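Local coordinates for protein mialostatin (Ixodes ricinus, PDB 6ZTK) that inhibits cysteine proteases, among them the digestive cathepsins of the tick midgut and several host cathepsins, and so curbs the breakdown of blood proteins, at residues Tyr49-Gln54 / Leu82-Thr87; Ser117-Val122 / Lys128-Tyr133. All blocks are in the same frame, centred on the assembly; numbering follows the deposited sequence. Where two conformers were deposited one is given.

Contact 1: Tyr49-Gln54 / Leu82-Thr87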
loop_
_atom_site.group_PDB
_atom_site.type_symbol
_atom_site.label_atom_id
_atom_site.label_comp_id
_atom_site.label_asym_id
_atom_site.label_seq_id
_atom_site.Cartn_x
_atom_site.Cartn_y
_atom_site.Cartn_z
ATOM N N TYR A 49 -0.105 -3.776 3.273
ATOM C CA TYR A 49 -1.388 -3.766 3.997
ATOM C C TYR A 49 -2.400 -2.900 3.232
ATOM O O TYR A 49 -3.533 -3.281 2.978
ATOM C CB TYR A 49 -1.265 -3.350 5.451
ATOM C CG TYR A 49 -2.614 -3.239 6.067
ATOM C CD1 TYR A 49 -3.386 -4.362 6.343
ATOM C CD2 TYR A 49 -3.148 -1.991 6.361
ATOM C CE1 TYR A 49 -4.668 -4.232 6.896
ATOM C CE2 TYR A 49 -4.398 -1.873 6.932
ATOM C CZ TYR A 49 -5.175 -2.979 7.134
ATOM O OH TYR A 49 -6.439 -2.808 7.697
ATOM N N ALA A 50 -1.987 -1.686 2.840
ATOM C CA ALA A 50 -2.896 -0.753 2.183
ATOM C C ALA A 50 -3.458 -1.395 0.927
ATOM O O ALA A 50 -4.639 -1.341 0.652
ATOM C CB ALA A 50 -2.161 0.538 1.870
ATOM N N VAL A 51 -2.600 -1.962 0.058
ATOM C CA VAL A 51 -3.098 -2.539 -1.242
ATOM C C VAL A 51 -4.042 -3.709 -0.965
ATOM O O VAL A 51 -4.993 -3.873 -1.741
ATOM C CB VAL A 51 -2.009 -3.008 -2.244
ATOM C CG1 VAL A 51 -1.095 -1.875 -2.618
ATOM C CG2 VAL A 51 -1.240 -4.253 -1.876
ATOM N N SER A 52 -3.838 -4.397 0.135
ATOM C CA SER A 52 -4.688 -5.586 0.465
ATOM C C SER A 52 -6.123 -5.135 0.743
ATOM O O SER A 52 -7.019 -6.009 0.711
ATOM C CB SER A 52 -4.152 -6.340 1.604
ATOM O OG SER A 52 -4.427 -5.815 2.872
ATOM N N THR A 53 -6.361 -3.863 1.067
ATOM C CA THR A 53 -7.722 -3.373 1.437
ATOM C C THR A 53 -8.509 -2.935 0.204
ATOM O O THR A 53 -9.686 -2.541 0.333
ATOM C CB THR A 53 -7.624 -2.253 2.479
ATOM O OG1 THR A 53 -7.117 -1.072 1.814
ATOM C CG2 THR A 53 -6.825 -2.616 3.690
ATOM N N GLN A 54 -7.913 -2.904 -1.014
ATOM C CA GLN A 54 -8.508 -2.272 -2.185
ATOM C C GLN A 54 -9.048 -3.319 -3.142
ATOM O O GLN A 54 -8.270 -3.989 -3.856
ATOM C CB GLN A 54 -7.501 -1.316 -2.783
ATOM C CG GLN A 54 -7.013 -0.278 -1.791
ATOM C CD GLN A 54 -8.126 0.673 -1.382
ATOM O OE1 GLN A 54 -8.721 1.323 -2.228
ATOM N NE2 GLN A 54 -8.416 0.709 -0.116
ATOM N N LEU A 82 1.945 7.116 2.775
ATOM C CA LEU A 82 2.796 6.273 1.894
ATOM C C LEU A 82 2.511 6.616 0.448
ATOM O O LEU A 82 1.335 6.646 0.031
ATOM C CB LEU A 82 2.473 4.812 2.162
ATOM C CG LEU A 82 2.543 4.376 3.613
ATOM C CD1 LEU A 82 2.123 2.897 3.706
ATOM C CD2 LEU A 82 3.913 4.547 4.170
ATOM N N LYS A 83 3.585 6.761 -0.332
ATOM C CA LYS A 83 3.453 6.919 -1.788
ATOM C C LYS A 83 4.193 5.792 -2.482
ATOM O O LYS A 83 5.335 5.578 -2.125
ATOM C CB LYS A 83 4.021 8.255 -2.253
ATOM C CG LYS A 83 3.858 8.481 -3.748
ATOM C CD LYS A 83 4.585 9.774 -4.165
ATOM C CE LYS A 83 4.491 9.991 -5.660
ATOM N NZ LYS A 83 5.247 11.218 -6.045
ATOM N N PHE A 84 3.499 5.026 -3.295
ATOM C CA PHE A 84 4.088 3.804 -3.853
ATOM C C PHE A 84 3.496 3.493 -5.198
ATOM O O PHE A 84 2.359 3.861 -5.505
ATOM C CB PHE A 84 3.869 2.654 -2.855
ATOM C CG PHE A 84 2.460 2.480 -2.380
ATOM C CD1 PHE A 84 1.537 1.671 -3.038
ATOM C CD2 PHE A 84 2.073 3.173 -1.271
ATOM C CE1 PHE A 84 0.223 1.561 -2.615
ATOM C CE2 PHE A 84 0.763 3.093 -0.849
ATOM C CZ PHE A 84 -0.159 2.282 -1.516
ATOM N N THR A 85 4.248 2.797 -6.033
ATOM C CA THR A 85 3.735 2.319 -7.320
ATOM C C THR A 85 3.090 0.938 -7.167
ATOM O O THR A 85 3.553 0.158 -6.305
ATOM C CB THR A 85 4.854 2.291 -8.388
ATOM O OG1 THR A 85 5.918 1.501 -7.865
ATOM C CG2 THR A 85 5.302 3.684 -8.702
ATOM N N THR A 86 2.087 0.650 -7.953
ATOM C CA THR A 86 1.370 -0.626 -7.951
ATOM C C THR A 86 1.286 -1.194 -9.376
ATOM O O THR A 86 1.410 -0.439 -10.370
ATOM C CB THR A 86 -0.034 -0.552 -7.319
ATOM O OG1 THR A 86 -0.900 0.247 -8.123
ATOM C CG2 THR A 86 0.059 -0.005 -5.911
ATOM N N THR A 87 0.927 -2.455 -9.460
ATOM C CA THR A 87 0.594 -3.142 -10.721
ATOM C C THR A 87 -0.327 -4.305 -10.354
ATOM O O THR A 87 -0.373 -4.657 -9.169
ATOM C CB THR A 87 1.897 -3.600 -11.399
ATOM O OG1 THR A 87 1.624 -3.836 -12.795
ATOM C CG2 THR A 87 2.551 -4.737 -10.696
#

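Contact 2: Ser117-Val122 / Lys128-Tyr133. With TRT (fragment of triton X-100), chain C.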
loop_
_atom_site.group_PDB
_atom_site.type_symbol
_atom_site.label_atom_id
_atom_site.label_comp_id
_atom_site.label_asym_id
_atom_site.label_seq_id
_atom_site.Cartn_x
_atom_site.Cartn_y
_atom_site.Cartn_z
ATOM N N SER A 117 -1.526 6.603 0.193
ATOM C CA SER A 117 -2.445 6.034 1.206
ATOM C C SER A 117 -2.017 6.501 2.576
ATOM O O SER A 117 -0.828 6.508 2.857
ATOM C CB SER A 117 -2.443 4.531 1.121
ATOM O OG SER A 117 -3.335 3.955 2.065
ATOM N N ILE A 118 -3.002 6.937 3.389
ATOM C CA ILE A 118 -2.736 7.251 4.801
ATOM C C ILE A 118 -3.267 6.111 5.669
ATOM O O ILE A 118 -4.427 5.758 5.505
ATOM C CB ILE A 118 -3.347 8.588 5.189
ATOM C CG1 ILE A 118 -2.690 9.704 4.382
ATOM C CG2 ILE A 118 -3.174 8.789 6.665
ATOM C CD1 ILE A 118 -3.392 11.042 4.521
ATOM N N ILE A 119 -2.423 5.616 6.547
ATOM C CA ILE A 119 -2.775 4.528 7.483
ATOM C C ILE A 119 -2.690 5.083 8.905
ATOM O O ILE A 119 -1.642 5.624 9.298
ATOM C CB ILE A 119 -1.877 3.323 7.286
ATOM C CG1 ILE A 119 -1.967 2.822 5.845
ATOM C CG2 ILE A 119 -2.252 2.230 8.265
ATOM C CD1 ILE A 119 -1.140 1.613 5.664
ATOM N N TYR A 120 -3.777 4.899 9.632
ATOM C CA TYR A 120 -3.841 5.227 11.080
ATOM C C TYR A 120 -3.479 3.977 11.869
ATOM O O TYR A 120 -4.050 2.904 11.592
ATOM C CB TYR A 120 -5.242 5.675 11.415
ATOM C CG TYR A 120 -5.561 5.825 12.863
ATOM C CD1 TYR A 120 -5.071 6.887 13.586
ATOM C CD2 TYR A 120 -6.392 4.919 13.477
ATOM C CE1 TYR A 120 -5.355 7.067 14.924
ATOM C CE2 TYR A 120 -6.701 5.079 14.830
ATOM C CZ TYR A 120 -6.188 6.154 15.539
ATOM O OH TYR A 120 -6.534 6.320 16.860
ATOM N N THR A 121 -2.587 4.086 12.828
ATOM C CA THR A 121 -2.265 2.932 13.690
ATOM C C THR A 121 -2.320 3.314 15.152
ATOM O O THR A 121 -2.083 4.473 15.540
ATOM C CB THR A 121 -0.878 2.376 13.368
ATOM O OG1 THR A 121 0.172 3.216 13.850
ATOM C CG2 THR A 121 -0.671 2.149 11.893
ATOM N N VAL A 122 -2.610 2.300 15.972
ATOM C CA VAL A 122 -2.517 2.422 17.448
ATOM C C VAL A 122 -1.607 1.278 17.878
ATOM O O VAL A 122 -2.027 0.128 17.974
ATOM C CB VAL A 122 -3.896 2.437 18.109
ATOM C CG1 VAL A 122 -3.692 2.646 19.600
ATOM C CG2 VAL A 122 -4.851 3.446 17.516
ATOM N N LYS A 128 -4.596 -1.121 12.868
ATOM C CA LYS A 128 -4.160 -0.469 11.623
ATOM C C LYS A 128 -5.418 -0.278 10.792
ATOM O O LYS A 128 -6.222 -1.234 10.647
ATOM C CB LYS A 128 -3.234 -1.276 10.702
ATOM C CG LYS A 128 -1.914 -1.786 11.201
ATOM C CD LYS A 128 -1.180 -2.513 10.079
ATOM C CE LYS A 128 -1.896 -3.714 9.516
ATOM N NZ LYS A 128 -1.458 -4.966 10.173
ATOM N N ARG A 129 -5.612 0.930 10.252
ATOM C CA ARG A 129 -6.805 1.272 9.463
ATOM C C ARG A 129 -6.384 2.171 8.315
ATOM O O ARG A 129 -5.748 3.192 8.549
ATOM C CB ARG A 129 -7.844 2.017 10.310
ATOM C CG ARG A 129 -9.010 2.609 9.538
ATOM C CD ARG A 129 -9.880 3.387 10.515
ATOM N NE ARG A 129 -11.050 4.021 9.938
ATOM C CZ ARG A 129 -12.020 4.565 10.672
ATOM N NH1 ARG A 129 -11.919 4.545 11.992
ATOM N NH2 ARG A 129 -13.062 5.134 10.091
ATOM N N VAL A 130 -6.764 1.786 7.110
ATOM C CA VAL A 130 -6.547 2.687 5.958
ATOM C C VAL A 130 -7.550 3.828 6.011
ATOM O O VAL A 130 -8.761 3.565 5.954
ATOM C CB VAL A 130 -6.654 1.933 4.630
ATOM C CG1 VAL A 130 -6.557 2.903 3.457
ATOM C CG2 VAL A 130 -5.582 0.867 4.523
ATOM N N LEU A 131 -7.071 5.055 6.095
ATOM C CA LEU A 131 -7.989 6.229 6.072
ATOM C C LEU A 131 -8.253 6.723 4.656
ATOM O O LEU A 131 -9.320 7.269 4.386
ATOM C CB LEU A 131 -7.371 7.359 6.878
ATOM C CG LEU A 131 -7.113 7.100 8.354
ATOM C CD1 LEU A 131 -6.550 8.364 9.005
ATOM C CD2 LEU A 131 -8.397 6.658 9.018
ATOM N N SER A 132 -7.282 6.586 3.760
ATOM C CA SER A 132 -7.414 7.085 2.393
ATOM C C SER A 132 -6.562 6.210 1.468
ATOM O O SER A 132 -5.542 5.672 1.932
ATOM C CB SER A 132 -7.008 8.549 2.298
ATOM O OG SER A 132 -5.667 8.707 2.553
ATOM N N TYR A 133 -6.978 6.144 0.207
ATOM C CA TYR A 133 -6.176 5.422 -0.837
ATOM C C TYR A 133 -6.589 6.016 -2.158
ATOM O O TYR A 133 -7.780 5.882 -2.548
ATOM C CB TYR A 133 -6.435 3.918 -0.736
ATOM C CG TYR A 133 -5.554 3.075 -1.633
ATOM C CD1 TYR A 133 -5.766 3.000 -3.003
ATOM C CD2 TYR A 133 -4.580 2.289 -1.068
ATOM C CE1 TYR A 133 -4.967 2.183 -3.796
ATOM C CE2 TYR A 133 -3.780 1.439 -1.848
ATOM C CZ TYR A 133 -3.976 1.425 -3.206
ATOM O OH TYR A 133 -3.182 0.579 -3.969
HETATM O O24 TRT C . -15.305 7.040 11.583
HETATM C C23 TRT C . -14.403 6.281 12.333
HETATM C C22 TRT C . -13.579 5.475 11.358
HETATM O O21 TRT C . -12.189 5.712 11.568
HETATM C C20 TRT C . -11.653 6.806 10.832
HETATM C C19 TRT C . -10.978 7.770 11.785
HETATM O O18 TRT C . -9.977 7.089 12.531
HETATM C C17 TRT C . -9.586 7.770 13.728
HETATM C C16 TRT C . -8.402 8.702 13.501
HETATM O O15 TRT C . -8.428 9.195 12.155
HETATM C C12 TRT C . -7.704 10.325 11.838
HETATM C C13 TRT C . -6.442 10.583 12.345
HETATM C C14 TRT C . -5.763 11.737 11.974
HETATM C C11 TRT C . -8.261 11.203 10.932
HETATM C C10 TRT C . -7.561 12.330 10.547
HETATM C C9 TRT C . -6.318 12.649 11.072
HETATM C C6 TRT C . -5.626 13.976 10.720
HETATM C C8 TRT C . -6.066 14.841 11.902
HETATM C C7 TRT C . -6.152 14.672 9.455
HETATM C C5 TRT C . -4.079 13.956 10.841
HETATM C C1 TRT C . -3.153 13.343 9.768
HETATM C C2 TRT C . -3.024 14.320 8.607
HETATM C C4 TRT C . -3.700 12.027 9.252
HETATM C C3 TRT C . -1.771 13.087 10.379
#

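Contact 1: Tyr49-Gln54 / Leu82-Thr87
The helix-on-sheet packing of the cystatin fold brings Ala50 and Val51, near the C-terminal end of helix 41-52, onto Phe84 and Thr86 of strand 78-92. All four are buried, and what passes between helix and strand is purely apolar. Phe84 is the residue that spans the gap: with CG set between its backbone N and carbonyl carbon (chi1 51°), the ring stands out from the strand toward the helix. Ala50 CB meets its far end, 4.3 Å from Phe84 CZ, the methyl coming to the ring obliquely. A lone methyl suits this position, because it lets the helix backbone come close to a large ring. Val51 reaches further along the strand. In the conformer given, CG1 approaches Phe84 CE1 obliquely at 3.7 Å and also lies 4.0 Å from Thr86 CG2; since Val51 was modelled in two conformers, these two contacts are less certain than that of Ala50. Thr86 offers its methyl to the helix, and a beta-branched residue serves well in a strand that must also present a small apolar surface.

The residues that follow Val51 in the chain bond back to the last turn through their polar side chains. Ser52 OG donates to Tyr49 O (2.7 Å), and Thr53 OG1 donates to Ala50 O (2.8 Å), which also receives the Thr53 backbone N-H. Thr53 OG1 in turn accepts from Gln54 NE2 at 2.9 Å in an almost straight bond (172°) lying in the Gln54 amide plane, a second-shell bond that helps hold the hydroxyl. Strand 127-136 adds Tyr133 beside Val51, and Tyr99 touches Val51 from a loop. Helix 41-52 packed against an antiparallel sheet is the arrangement known from cystatins.

Contact 2: Ser117-Val122 / Lys128-Tyr133
Ile118, Tyr120 and Ser117 of strand 117-122 give up most surface to strand 128-133, its antiparallel partner in a beta hairpin. Ile118 sits at a classic beta bulge, where Leu131 and Ser132 together face one residue. Its carbonyl O takes the Leu131 N-H at 2.8 Å, and a weak, longer bond from Ser132 N. The branched side chain touches both bulge residues: Ile118 CG2 crosses Leu131 CD1 at 4.1 Å, while its CB lies 3.5 Å from Ser132 OG. Beyond the bulge the register has moved by one, and Tyr120 forms a hydrogen-bonded pair with Arg129: Tyr120 N donates to Arg129 O (2.8 Å) and Arg129 N returns a bond to Tyr120 O (2.9 Å). Tyr120 CB packs on Leu131 CD1 at 3.8 Å. With CG opposite the backbone N (chi1 170°) the side chain carries its ring away from strand 128-133, and one face receives C16 of the bound detergent fragment, 3.7 Å from Tyr120 CE1. Leu131 also lines this pocket, whereas the modelled overlap of Arg129 with the ligand is too close to be trusted.

Ser117 pairs with Tyr133 on the other face. Its OG, extended away from its own N, donates to Ser132 O (2.8 Å) in the carbonyl plane; the same oxygen accepts Ile118 N from above that plane. A small Ser suits this buried place near Val130 and Tyr133. This face looks toward helix 41-52, with Ala50 over Ser117 and Tyr49 over Val130, while strand 78-92 flanks strand 117-122 through backbone bonds.

Overall arrangement
From the N terminus the chain runs through helix 41-52, then strand 60-74, and turns back along strand 78-92, where contact 1 closes the first loop. A further link leads into strand 113-122, and the short turn after it is closed by contact 2. The two contacts therefore follow in series, neither nesting nor crossing. They belong to one sheet: Leu82 N of contact 1 lies 2.8 Å from Ser117 O of contact 2, a probable backbone hydrogen bond between neighbouring strands. The helix side joins them a second time, for Gln54 packs on Tyr133 and Tyr49 makes a cation-pi pair with Lys128. Helix, central strand and edge hairpin are thus held together.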